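Local structure of exopolysaccharide biosynthesis protein (6TGF) at residues 310-315 with 343-348; 329-334 with 360-365; 366-371 with 389-394; 423-428 with 447-452. The protein modifies glycan biofilms, probably as a hydrolase of exopolysaccharide, and is built around a parallel beta-helix like that of bacteriophage tailspikes. All blocks are in the same frame, centred on the assembly; numbering follows the deposited sequence.

Contact 1: 310-315 with 343-348; sequences IVSDGQ and NRQGLL
The side-chain amide of Gln345 meets the backbone and hydroxyl of the turn at 312-314. Its OE1 takes the backbone N of Gly314 at 2.9 Å, and its NE2 gives to Ser312 OG at 3.0 Å. Both bonds are bent and weak, near 127° at the hydrogen. The Gln345 chain is extended, with CG anti to the backbone N (chi1 -176°), and this carries the amide across to the neighbouring turn. Ser312 OG has a further hydrogen bond to Val280 O, one step back in the fold. A water joins Asp313 OD1 to Gln345 NE2, though its bond to the amide is weak. Another water takes the backbone N of Arg344 and gives to Gly314 O, bridging the two backbones. Asn343 lies against the same glycine, with its CB 3.7 Å from Gly314 O. Its OD1 receives the backbone N of Gln345 on a lone pair in the carbonyl plane, at 3.1 Å, which makes an Asx turn. Asn343 ND2 is held by Lys341 O and Gly336 O. Farther in, Ile310 CD1 touches Leu347 CD1 at 4.3 Å, and both side chains also pack on Phe320 and Phe334. The contact joins loops on successive coils of the parallel beta-helix, with Ile310 and Leu347 facing its interior.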
loop_
_atom_site.group_PDB
_atom_site.type_symbol
_atom_site.label_atom_id
_atom_site.label_comp_id
_atom_site.label_asym_id
_atom_site.label_seq_id
_atom_site.Cartn_x
_atom_site.Cartn_y
_atom_site.Cartn_z
ATOM N N ILE B 310 -18.020 -17.021 -10.868
ATOM C CA ILE B 310 -19.505 -17.002 -10.717
ATOM C C ILE B 310 -20.106 -16.672 -12.085
ATOM O O ILE B 310 -19.538 -15.821 -12.797
ATOM C CB ILE B 310 -19.963 -16.015 -9.622
ATOM C CG1 ILE B 310 -19.699 -16.577 -8.222
ATOM C CG2 ILE B 310 -21.428 -15.636 -9.803
ATOM C CD1 ILE B 310 -19.789 -15.551 -7.115
ATOM N N VAL B 311 -21.205 -17.343 -12.428
ATOM C CA VAL B 311 -21.967 -17.142 -13.694
ATOM C C VAL B 311 -23.451 -17.346 -13.360
ATOM O O VAL B 311 -23.744 -18.215 -12.520
ATOM C CB VAL B 311 -21.442 -18.081 -14.798
ATOM C CG1 VAL B 311 -21.998 -19.490 -14.699
ATOM C CG2 VAL B 311 -21.686 -17.520 -16.183
ATOM N N SER B 312 -24.340 -16.539 -13.942
ATOM C CA SER B 312 -25.776 -16.464 -13.557
ATOM C C SER B 312 -26.665 -16.389 -14.805
ATOM O O SER B 312 -26.146 -16.608 -15.919
ATOM C CB SER B 312 -26.007 -15.301 -12.628
ATOM O OG SER B 312 -27.334 -15.309 -12.118
ATOM N N ASP B 313 -27.958 -16.109 -14.609
ATOM C CA ASP B 313 -29.018 -16.169 -15.652
ATOM C C ASP B 313 -29.453 -14.757 -16.069
ATOM O O ASP B 313 -30.143 -14.647 -17.100
ATOM C CB ASP B 313 -30.214 -16.998 -15.168
ATOM C CG ASP B 313 -30.805 -16.548 -13.841
ATOM O OD1 ASP B 313 -30.313 -15.547 -13.284
ATOM O OD2 ASP B 313 -31.758 -17.202 -13.378
ATOM N N GLY B 314 -29.082 -13.726 -15.300
ATOM C CA GLY B 314 -29.364 -12.310 -15.615
ATOM C C GLY B 314 -30.749 -11.868 -15.166
ATOM O O GLY B 314 -31.120 -10.720 -15.479
ATOM N N GLN B 315 -31.479 -12.723 -14.441
ATOM C CA GLN B 315 -32.919 -12.525 -14.115
ATOM C C GLN B 315 -33.072 -11.617 -12.887
ATOM O O GLN B 315 -34.102 -10.924 -12.809
ATOM C CB GLN B 315 -33.609 -13.875 -13.905
ATOM C CG GLN B 315 -33.584 -14.768 -15.141
ATOM C CD GLN B 315 -33.997 -14.040 -16.398
ATOM O OE1 GLN B 315 -35.131 -13.588 -16.536
ATOM N NE2 GLN B 315 -33.067 -13.916 -17.332
ATOM N N ASN B 343 -28.425 -8.201 -20.256
ATOM C CA ASN B 343 -29.120 -8.166 -18.940
ATOM C C ASN B 343 -28.622 -6.958 -18.135
ATOM O O ASN B 343 -27.776 -6.208 -18.661
ATOM C CB ASN B 343 -28.918 -9.480 -18.181
ATOM C CG ASN B 343 -27.464 -9.771 -17.879
ATOM O OD1 ASN B 343 -26.912 -9.257 -16.911
ATOM N ND2 ASN B 343 -26.836 -10.599 -18.697
ATOM N N ARG B 344 -29.136 -6.781 -16.914
ATOM C CA ARG B 344 -28.728 -5.709 -15.964
ATOM C C ARG B 344 -28.433 -6.320 -14.587
ATOM O O ARG B 344 -28.799 -5.692 -13.571
ATOM C CB ARG B 344 -29.827 -4.651 -15.841
ATOM C CG ARG B 344 -30.218 -3.985 -17.150
ATOM C CD ARG B 344 -31.170 -2.837 -16.879
ATOM N NE ARG B 344 -31.432 -2.028 -18.059
ATOM C CZ ARG B 344 -32.436 -2.215 -18.914
ATOM N NH1 ARG B 344 -33.304 -3.200 -18.741
ATOM N NH2 ARG B 344 -32.568 -1.405 -19.950
ATOM N N GLN B 345 -27.781 -7.486 -14.556
ATOM C CA GLN B 345 -27.433 -8.211 -13.306
ATOM C C GLN B 345 -26.033 -7.788 -12.850
ATOM O O GLN B 345 -25.079 -7.976 -13.630
ATOM C CB GLN B 345 -27.500 -9.724 -13.522
ATOM C CG GLN B 345 -27.252 -10.531 -12.255
ATOM C CD GLN B 345 -27.626 -11.982 -12.424
ATOM O OE1 GLN B 345 -27.258 -12.623 -13.405
ATOM N NE2 GLN B 345 -28.359 -12.515 -11.462
ATOM N N GLY B 346 -25.930 -7.231 -11.639
ATOM C CA GLY B 346 -24.655 -6.948 -10.950
ATOM C C GLY B 346 -24.210 -8.141 -10.123
ATOM O O GLY B 346 -24.919 -9.167 -10.154
ATOM N N LEU B 347 -23.091 -8.022 -9.400
ATOM C CA LEU B 347 -22.557 -9.103 -8.526
ATOM C C LEU B 347 -23.166 -8.980 -7.124
ATOM O O LEU B 347 -23.744 -9.976 -6.647
ATOM C CB LEU B 347 -21.026 -9.036 -8.475
ATOM C CG LEU B 347 -20.355 -10.006 -7.500
ATOM C CD1 LEU B 347 -20.805 -11.439 -7.744
ATOM C CD2 LEU B 347 -18.840 -9.906 -7.586
ATOM N N LEU B 348 -23.028 -7.814 -6.484
ATOM C CA LEU B 348 -23.510 -7.578 -5.096
ATOM C C LEU B 348 -24.060 -6.156 -4.952
ATOM O O LEU B 348 -23.445 -5.217 -5.496
ATOM C CB LEU B 348 -22.366 -7.823 -4.107
ATOM C CG LEU B 348 -22.740 -7.675 -2.631
ATOM C CD1 LEU B 348 -22.138 -8.792 -1.792
ATOM C CD2 LEU B 348 -22.333 -6.312 -2.087
HETATM O O HOH W 1 -30.844 -14.288 -11.083
HETATM O O HOH W 2 -28.924 -12.706 -19.454
HETATM O O HOH W 3 -31.170 -8.087 -14.748
#

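Contact 2: 329-334 with 360-365; sequences ISNLIF and GACLRF
Strands 332-334 and 363-365 run parallel, their axes 4.9 Å apart and only 7° from alignment. They are equivalent strands on successive rungs of the parallel beta-helix. The register runs from Ile329 beside Gly360 to Phe334 beside Phe365. Both segments turn a corner at the same level, at Asn331 and Cys362, each with positive phi. Before the corner, Ala361 N gives to Ile329 O and Asn331 N gives to Ala361 O. At the corner, Cys362 O receives only weak bonds from the backbone N atoms of Asn331 and Leu332. Regular pairing resumes with Arg364 N to Leu332 O at 3.1 Å and Phe334 N to Arg364 O at 3.0 Å.

Ile329, Leu332, Phe334, Leu363 and Phe365 point into the buried interior of the beta-helix. Ile329 and Leu363 cross at about a right angle, and Ile329 CG2 meets Leu363 CD2 at 3.9 Å. The same methyl of Leu363 lies 3.8 Å from Ser330 CA, filling the inside of the corner. On the other side, Ile333 and Arg364 lie side by side and point the same way, with Ile333 CG2 4.0 Å from Arg364 CB. The Arg364 chain then bends at chi3 (106°), and the arginine makes a cation-pi contact with Tyr387. Ser330 OG bonds to Ser296 OG, and Asn331 packs on Asn301 of a second subunit. Across the outer corner, Asn331 OD1 rests 3.6 Å from Cys362 CB, with CG of the asparagine beside its own backbone N (chi1 -48°).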
loop_
_atom_site.group_PDB
_atom_site.type_symbol
_atom_site.label_atom_id
_atom_site.label_comp_id
_atom_site.label_asym_id
_atom_site.label_seq_id
_atom_site.Cartn_x
_atom_site.Cartn_y
_atom_site.Cartn_z
ATOM N N ILE B 329 -15.772 -9.125 -0.050
ATOM C CA ILE B 329 -15.795 -9.901 -1.328
ATOM C C ILE B 329 -14.352 -10.039 -1.820
ATOM O O ILE B 329 -13.670 -9.000 -1.913
ATOM C CB ILE B 329 -16.679 -9.226 -2.399
ATOM C CG1 ILE B 329 -17.985 -8.676 -1.819
ATOM C CG2 ILE B 329 -16.937 -10.183 -3.553
ATOM C CD1 ILE B 329 -18.857 -7.980 -2.841
ATOM N N SER B 330 -13.900 -11.257 -2.132
ATOM C CA SER B 330 -12.507 -11.515 -2.582
ATOM C C SER B 330 -12.413 -12.787 -3.432
ATOM O O SER B 330 -13.189 -13.728 -3.191
ATOM C CB SER B 330 -11.561 -11.567 -1.404
ATOM O OG SER B 330 -11.993 -12.514 -0.436
ATOM N N ASN B 331 -11.488 -12.785 -4.398
ATOM C CA ASN B 331 -11.055 -13.968 -5.190
ATOM C C ASN B 331 -12.218 -14.498 -6.037
ATOM O O ASN B 331 -12.396 -15.728 -6.077
ATOM C CB ASN B 331 -10.498 -15.068 -4.281
ATOM C CG ASN B 331 -9.491 -14.551 -3.278
ATOM O OD1 ASN B 331 -8.638 -13.734 -3.614
ATOM N ND2 ASN B 331 -9.584 -15.022 -2.045
ATOM N N LEU B 332 -12.957 -13.616 -6.713
ATOM C CA LEU B 332 -14.115 -14.002 -7.565
ATOM C C LEU B 332 -14.000 -13.351 -8.947
ATOM O O LEU B 332 -13.748 -12.132 -9.013
ATOM C CB LEU B 332 -15.416 -13.585 -6.873
ATOM C CG LEU B 332 -15.779 -14.377 -5.619
ATOM C CD1 LEU B 332 -16.924 -13.711 -4.873
ATOM C CD2 LEU B 332 -16.134 -15.817 -5.962
ATOM N N ILE B 333 -14.172 -14.154 -10.000
ATOM C CA ILE B 333 -14.514 -13.688 -11.376
ATOM C C ILE B 333 -16.037 -13.781 -11.511
ATOM O O ILE B 333 -16.580 -14.859 -11.215
ATOM C CB ILE B 333 -13.786 -14.520 -12.454
ATOM C CG1 ILE B 333 -12.284 -14.630 -12.171
ATOM C CG2 ILE B 333 -14.066 -13.956 -13.839
ATOM C CD1 ILE B 333 -11.514 -15.491 -13.149
ATOM N N PHE B 334 -16.703 -12.687 -11.895
ATOM C CA PHE B 334 -18.146 -12.671 -12.252
ATOM C C PHE B 334 -18.287 -12.363 -13.746
ATOM O O PHE B 334 -18.030 -11.209 -14.151
ATOM C CB PHE B 334 -18.939 -11.671 -11.406
ATOM C CG PHE B 334 -20.379 -11.512 -11.831
ATOM C CD1 PHE B 334 -21.171 -12.623 -12.089
ATOM C CD2 PHE B 334 -20.947 -10.256 -11.981
ATOM C CE1 PHE B 334 -22.492 -12.479 -12.486
ATOM C CE2 PHE B 334 -22.270 -10.115 -12.374
ATOM C CZ PHE B 334 -23.040 -11.226 -12.626
ATOM N N GLY B 360 -12.897 -5.158 -0.705
ATOM C CA GLY B 360 -12.820 -5.930 -1.960
ATOM C C GLY B 360 -11.376 -6.159 -2.374
ATOM O O GLY B 360 -10.577 -5.206 -2.277
ATOM N N ALA B 361 -11.042 -7.377 -2.811
ATOM C CA ALA B 361 -9.679 -7.771 -3.238
ATOM C C ALA B 361 -9.758 -8.876 -4.298
ATOM O O ALA B 361 -10.535 -9.825 -4.107
ATOM C CB ALA B 361 -8.873 -8.212 -2.043
ATOM N N CYS B 362 -8.973 -8.749 -5.371
ATOM C CA CYS B 362 -8.838 -9.757 -6.457
ATOM C C CYS B 362 -10.218 -10.073 -7.047
ATOM O O CYS B 362 -10.684 -11.218 -6.891
ATOM C CB CYS B 362 -8.150 -11.010 -5.930
ATOM S SG CYS B 362 -6.499 -10.676 -5.263
ATOM N N LEU B 363 -10.840 -9.081 -7.693
ATOM C CA LEU B 363 -12.180 -9.183 -8.334
ATOM C C LEU B 363 -12.051 -8.870 -9.828
ATOM O O LEU B 363 -11.493 -7.807 -10.158
ATOM C CB LEU B 363 -13.143 -8.198 -7.662
ATOM C CG LEU B 363 -13.267 -8.297 -6.140
ATOM C CD1 LEU B 363 -14.216 -7.232 -5.612
ATOM C CD2 LEU B 363 -13.729 -9.680 -5.709
ATOM N N ARG B 364 -12.549 -9.760 -10.692
ATOM C CA ARG B 364 -12.646 -9.539 -12.161
ATOM C C ARG B 364 -14.125 -9.439 -12.549
ATOM O O ARG B 364 -14.887 -10.363 -12.207
ATOM C CB ARG B 364 -11.951 -10.661 -12.938
ATOM C CG ARG B 364 -10.433 -10.655 -12.815
ATOM C CD ARG B 364 -9.741 -11.455 -13.908
ATOM N NE ARG B 364 -9.090 -10.624 -14.918
ATOM C CZ ARG B 364 -7.925 -9.996 -14.758
ATOM N NH1 ARG B 364 -7.266 -10.082 -13.613
ATOM N NH2 ARG B 364 -7.420 -9.273 -15.744
ATOM N N PHE B 365 -14.510 -8.350 -13.222
ATOM C CA PHE B 365 -15.872 -8.116 -13.769
ATOM C C PHE B 365 -15.818 -8.209 -15.299
ATOM O O PHE B 365 -15.368 -7.246 -15.946
ATOM C CB PHE B 365 -16.414 -6.766 -13.292
ATOM C CG PHE B 365 -16.385 -6.582 -11.797
ATOM C CD1 PHE B 365 -17.221 -7.322 -10.975
ATOM C CD2 PHE B 365 -15.518 -5.674 -11.210
ATOM C CE1 PHE B 365 -17.192 -7.155 -9.599
ATOM C CE2 PHE B 365 -15.490 -5.507 -9.834
ATOM C CZ PHE B 365 -16.326 -6.248 -9.031
#

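Contact 3: 366-371 with 389-394; sequences NNVGGT and SACTGD
This is a stacking of two loops on consecutive coils of the beta-helix, each leading out of one wall into the next. One parallel bridge, Asn366 with Ser389, continues the wall into the loops. Asn367 N gives a nearly straight bond to Ser389 O at 3.0 Å. Farther along, Thr392 N gives to Val368 O, also at 3.0 Å, from a position tilted 22° out of the carbonyl plane. Between them, Val368 N points at Cys391 SG in a weak bond of 3.6 Å. The thiol lies beside its own backbone N (chi1 -58°), where it also packs on Val368 CB at 3.8 Å. Thus the buried sulfur meets both a backbone N-H and an aliphatic carbon.

Asn367 OD1 lies 3.8 Å from Ala390 CB, and a water gives to both Asn367 OD1 and Ala390 O. Thr371 and Asp394 stand side by side and point the same way, with Thr371 OG1 3.9 Å from Asp394 CB. A second water connects Thr371 OG1 with Asp394 N. Gly393 CA makes a CA-H...O contact with Gly370 O at 3.4 Å. Asn367 ND2 bonds to Asn335 OD1, while the Asp394 carboxylate takes Asn431 ND2 and Lys428 N. The loops follow strands 356-366 and 380-389 and lead into strands 373-378 and 396-399, with Val368 packed on Phe334 of strand 332-335.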
loop_
_atom_site.group_PDB
_atom_site.type_symbol
_atom_site.label_atom_id
_atom_site.label_comp_id
_atom_site.label_asym_id
_atom_site.label_seq_id
_atom_site.Cartn_x
_atom_site.Cartn_y
_atom_site.Cartn_z
ATOM N N ASN B 366 -16.253 -9.345 -15.851
ATOM C CA ASN B 366 -16.282 -9.619 -17.313
ATOM C C ASN B 366 -17.732 -9.574 -17.803
ATOM O O ASN B 366 -18.548 -10.355 -17.284
ATOM C CB ASN B 366 -15.646 -10.969 -17.651
ATOM C CG ASN B 366 -14.188 -11.060 -17.256
ATOM O OD1 ASN B 366 -13.461 -10.072 -17.310
ATOM N ND2 ASN B 366 -13.750 -12.247 -16.867
ATOM N N ASN B 367 -18.034 -8.685 -18.755
ATOM C CA ASN B 367 -19.330 -8.629 -19.487
ATOM C C ASN B 367 -20.484 -8.479 -18.489
ATOM O O ASN B 367 -21.491 -9.198 -18.641
ATOM C CB ASN B 367 -19.524 -9.868 -20.366
ATOM C CG ASN B 367 -18.266 -10.265 -21.110
ATOM O OD1 ASN B 367 -17.876 -9.610 -22.075
ATOM N ND2 ASN B 367 -17.628 -11.337 -20.669
ATOM N N VAL B 368 -20.342 -7.584 -17.508
ATOM C CA VAL B 368 -21.394 -7.285 -16.490
ATOM C C VAL B 368 -22.338 -6.230 -17.078
ATOM O O VAL B 368 -21.856 -5.137 -17.437
ATOM C CB VAL B 368 -20.780 -6.833 -15.151
ATOM C CG1 VAL B 368 -21.843 -6.387 -14.156
ATOM C CG2 VAL B 368 -19.910 -7.921 -14.542
ATOM N N GLY B 369 -23.628 -6.568 -17.177
ATOM C CA GLY B 369 -24.682 -5.704 -17.741
ATOM C C GLY B 369 -25.233 -4.730 -16.713
ATOM O O GLY B 369 -25.554 -3.593 -17.102
ATOM N N GLY B 370 -25.347 -5.160 -15.450
ATOM C CA GLY B 370 -25.862 -4.345 -14.332
ATOM C C GLY B 370 -24.761 -3.562 -13.639
ATOM O O GLY B 370 -23.662 -3.448 -14.213
ATOM N N THR B 371 -25.047 -3.032 -12.446
ATOM C CA THR B 371 -24.064 -2.356 -11.556
ATOM C C THR B 371 -23.263 -3.436 -10.819
ATOM O O THR B 371 -23.863 -4.125 -9.980
ATOM C CB THR B 371 -24.757 -1.389 -10.587
ATOM O OG1 THR B 371 -25.466 -0.413 -11.351
ATOM C CG2 THR B 371 -23.790 -0.688 -9.658
ATOM N N SER B 389 -13.756 -5.699 -17.547
ATOM C CA SER B 389 -13.624 -5.898 -19.014
ATOM C C SER B 389 -15.008 -5.927 -19.669
ATOM O O SER B 389 -15.806 -6.819 -19.323
ATOM C CB SER B 389 -12.856 -7.153 -19.335
ATOM O OG SER B 389 -13.065 -7.547 -20.683
ATOM N N ALA B 390 -15.262 -4.991 -20.589
ATOM C CA ALA B 390 -16.434 -4.968 -21.494
ATOM C C ALA B 390 -17.736 -5.008 -20.683
ATOM O O ALA B 390 -18.641 -5.779 -21.050
ATOM C CB ALA B 390 -16.342 -6.122 -22.463
ATOM N N CYS B 391 -17.822 -4.199 -19.624
ATOM C CA CYS B 391 -19.035 -4.031 -18.779
ATOM C C CYS B 391 -19.827 -2.818 -19.278
ATOM O O CYS B 391 -19.205 -1.762 -19.509
ATOM C CB CYS B 391 -18.660 -3.876 -17.311
ATOM S SG CYS B 391 -17.708 -5.276 -16.666
ATOM N N THR B 392 -21.144 -2.972 -19.450
ATOM C CA THR B 392 -22.043 -1.956 -20.062
ATOM C C THR B 392 -22.759 -1.145 -18.974
ATOM O O THR B 392 -23.239 -0.042 -19.300
ATOM C CB THR B 392 -23.038 -2.604 -21.035
ATOM O OG1 THR B 392 -24.007 -3.343 -20.292
ATOM C CG2 THR B 392 -22.361 -3.508 -22.041
ATOM N N GLY B 393 -22.831 -1.666 -17.744
ATOM C CA GLY B 393 -23.401 -0.960 -16.580
ATOM C C GLY B 393 -22.324 -0.243 -15.786
ATOM O O GLY B 393 -21.169 -0.202 -16.261
ATOM N N ASP B 394 -22.688 0.310 -14.625
ATOM C CA ASP B 394 -21.735 0.895 -13.644
ATOM C C ASP B 394 -20.916 -0.244 -13.029
ATOM O O ASP B 394 -21.474 -1.344 -12.864
ATOM C CB ASP B 394 -22.459 1.691 -12.553
ATOM C CG ASP B 394 -23.175 2.937 -13.047
ATOM O OD1 ASP B 394 -22.937 3.336 -14.205
ATOM O OD2 ASP B 394 -23.963 3.501 -12.265
HETATM O O HOH W 4 -19.817 -7.221 -22.957
HETATM O O HOH W 5 -25.347 0.274 -13.902
#

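Contact 4: 423-428 with 447-452; sequences HCKGGK and HCDNPG
His423 and His447 lie side by side at the outer edge of two stacked turns. Their ring planes are only 11° apart but slid, with centroids 4.7 Å apart, so the rings barely overlap. One face of the His423 ring is instead covered by His447 CB, 3.4 Å from His423 ND1. Lys425 reaches back along the turn, bent at chi2 (110°), and NZ gives to His447 O at 3.0 Å in the carbonyl plane. Its CG passes over the Asp449 carboxylate, 3.3 Å from OD1. Inside, Cys424 N gives to Cys448 SG at 3.5 Å, and that sulfur also touches Cys424 CB. Asp449 N gives to Cys424 O at 2.9 Å, nearly in line with the carbonyl bond. A water receives Asn450 N and lies within bonding distance of Cys424 O and Gly427 O, bridging the two backbones.

His447 ND1 is fixed by Asp468 OD2 on the next coil. Asn450 OD1 takes a weak bond from Asn471 ND2. With Lys425 NZ 4.8 Å from Asp449 OD1, the opposite charges probably attract without forming a salt bridge, and the lysine spends its bond on the backbone O of His447 instead.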
loop_
_atom_site.group_PDB
_atom_site.type_symbol
_atom_site.label_atom_id
_atom_site.label_comp_id
_atom_site.label_asym_id
_atom_site.label_seq_id
_atom_site.Cartn_x
_atom_site.Cartn_y
_atom_site.Cartn_z
ATOM N N HIS B 423 -12.478 -1.259 -22.091
ATOM C CA HIS B 423 -13.554 -1.379 -23.114
ATOM C C HIS B 423 -14.944 -1.410 -22.463
ATOM O O HIS B 423 -15.816 -2.134 -22.982
ATOM C CB HIS B 423 -13.296 -2.610 -23.996
ATOM C CG HIS B 423 -12.063 -2.494 -24.827
ATOM N ND1 HIS B 423 -11.975 -1.626 -25.899
ATOM C CD2 HIS B 423 -10.871 -3.125 -24.751
ATOM C CE1 HIS B 423 -10.780 -1.728 -26.446
ATOM N NE2 HIS B 423 -10.085 -2.643 -25.761
ATOM N N CYS B 424 -15.151 -0.635 -21.393
ATOM C CA CYS B 424 -16.454 -0.495 -20.687
ATOM C C CYS B 424 -17.269 0.624 -21.344
ATOM O O CYS B 424 -16.764 1.761 -21.402
ATOM C CB CYS B 424 -16.253 -0.215 -19.203
ATOM S SG CYS B 424 -15.476 -1.593 -18.321
ATOM N N LYS B 425 -18.479 0.310 -21.818
ATOM C CA LYS B 425 -19.300 1.207 -22.677
ATOM C C LYS B 425 -20.770 1.167 -22.247
ATOM O O LYS B 425 -21.380 0.085 -22.344
ATOM C CB LYS B 425 -19.171 0.792 -24.148
ATOM C CG LYS B 425 -18.076 1.507 -24.932
ATOM C CD LYS B 425 -16.892 0.646 -25.317
ATOM C CE LYS B 425 -15.956 1.354 -26.275
ATOM N NZ LYS B 425 -14.685 0.615 -26.460
ATOM N N GLY B 426 -21.316 2.318 -21.834
ATOM C CA GLY B 426 -22.751 2.512 -21.547
ATOM C C GLY B 426 -23.015 2.885 -20.098
ATOM O O GLY B 426 -24.162 3.262 -19.795
ATOM N N GLY B 427 -22.004 2.776 -19.230
ATOM C CA GLY B 427 -22.114 3.069 -17.788
ATOM C C GLY B 427 -20.837 3.673 -17.237
ATOM O O GLY B 427 -19.824 3.693 -17.968
ATOM N N LYS B 428 -20.882 4.139 -15.986
ATOM C CA LYS B 428 -19.759 4.822 -15.294
ATOM C C LYS B 428 -18.888 3.770 -14.604
ATOM O O LYS B 428 -19.429 3.008 -13.786
ATOM C CB LYS B 428 -20.309 5.842 -14.292
ATOM C CG LYS B 428 -21.213 6.903 -14.904
ATOM C CD LYS B 428 -21.954 7.749 -13.893
ATOM C CE LYS B 428 -23.114 8.498 -14.513
ATOM N NZ LYS B 428 -23.506 9.678 -13.706
ATOM N N HIS B 447 -10.076 2.871 -23.053
ATOM C CA HIS B 447 -11.107 2.593 -24.091
ATOM C C HIS B 447 -12.500 2.482 -23.453
ATOM O O HIS B 447 -13.354 1.787 -24.032
ATOM C CB HIS B 447 -10.724 1.333 -24.882
ATOM C CG HIS B 447 -9.260 1.211 -25.154
ATOM N ND1 HIS B 447 -8.607 2.011 -26.073
ATOM C CD2 HIS B 447 -8.320 0.395 -24.628
ATOM C CE1 HIS B 447 -7.330 1.689 -26.104
ATOM N NE2 HIS B 447 -7.128 0.698 -25.227
ATOM N N CYS B 448 -12.721 3.157 -22.317
ATOM C CA CYS B 448 -14.014 3.196 -21.581
ATOM C C CYS B 448 -14.721 4.523 -21.879
ATOM O O CYS B 448 -14.072 5.576 -21.744
ATOM C CB CYS B 448 -13.806 3.042 -20.078
ATOM S SG CYS B 448 -13.061 1.461 -19.600
ATOM N N ASP B 449 -15.998 4.469 -22.268
ATOM C CA ASP B 449 -16.788 5.651 -22.710
ATOM C C ASP B 449 -16.899 6.665 -21.568
ATOM O O ASP B 449 -16.732 7.869 -21.838
ATOM C CB ASP B 449 -18.179 5.249 -23.211
ATOM C CG ASP B 449 -18.209 4.818 -24.667
ATOM O OD1 ASP B 449 -17.121 4.606 -25.244
ATOM O OD2 ASP B 449 -19.324 4.691 -25.213
ATOM N N ASN B 450 -17.166 6.192 -20.347
ATOM C CA ASN B 450 -17.443 7.043 -19.158
ATOM C C ASN B 450 -16.578 6.580 -17.988
ATOM O O ASN B 450 -17.004 5.741 -17.198
ATOM C CB ASN B 450 -18.932 7.025 -18.804
ATOM C CG ASN B 450 -19.800 7.569 -19.918
ATOM O OD1 ASN B 450 -19.739 8.754 -20.236
ATOM N ND2 ASN B 450 -20.607 6.711 -20.521
ATOM N N PRO B 451 -15.333 7.097 -17.859
ATOM C CA PRO B 451 -14.533 6.906 -16.647
ATOM C C PRO B 451 -15.354 7.110 -15.365
ATOM O O PRO B 451 -15.074 6.445 -14.384
ATOM C CB PRO B 451 -13.441 7.973 -16.796
ATOM C CG PRO B 451 -13.233 8.060 -18.294
ATOM C CD PRO B 451 -14.613 7.863 -18.888
ATOM N N GLY B 452 -16.328 8.025 -15.412
ATOM C CA GLY B 452 -17.443 8.099 -14.450
ATOM C C GLY B 452 -17.512 9.433 -13.727
ATOM O O GLY B 452 -17.096 10.456 -14.312
HETATM O O HOH W 6 -17.703 3.401 -19.482
#

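All four contacts join coils of one parallel beta-helix. Contact 2 comes from a corner and its two walls, while contacts 1, 3 and 4 involve the turns that leave the wall. Along the chain, contacts 1 and 2 interleave, and contacts 3 and 4 follow in series. Contacts 3 and 4 touch, their centres about 9 Å apart, and contacts 1 and 3 are about 10 Å apart. Contact 2 lies about 14 Å from contacts 1 and 3. Phe334 O and Phe365 O probably accept from Asn366 N and Ser389 N, which carries contact 2 into contact 3. Contacts 1 and 4, centres about 19 Å apart, both reach the parallel sheet containing strands 346-350 and 450-453. Together they trace a stack along the beta-helix.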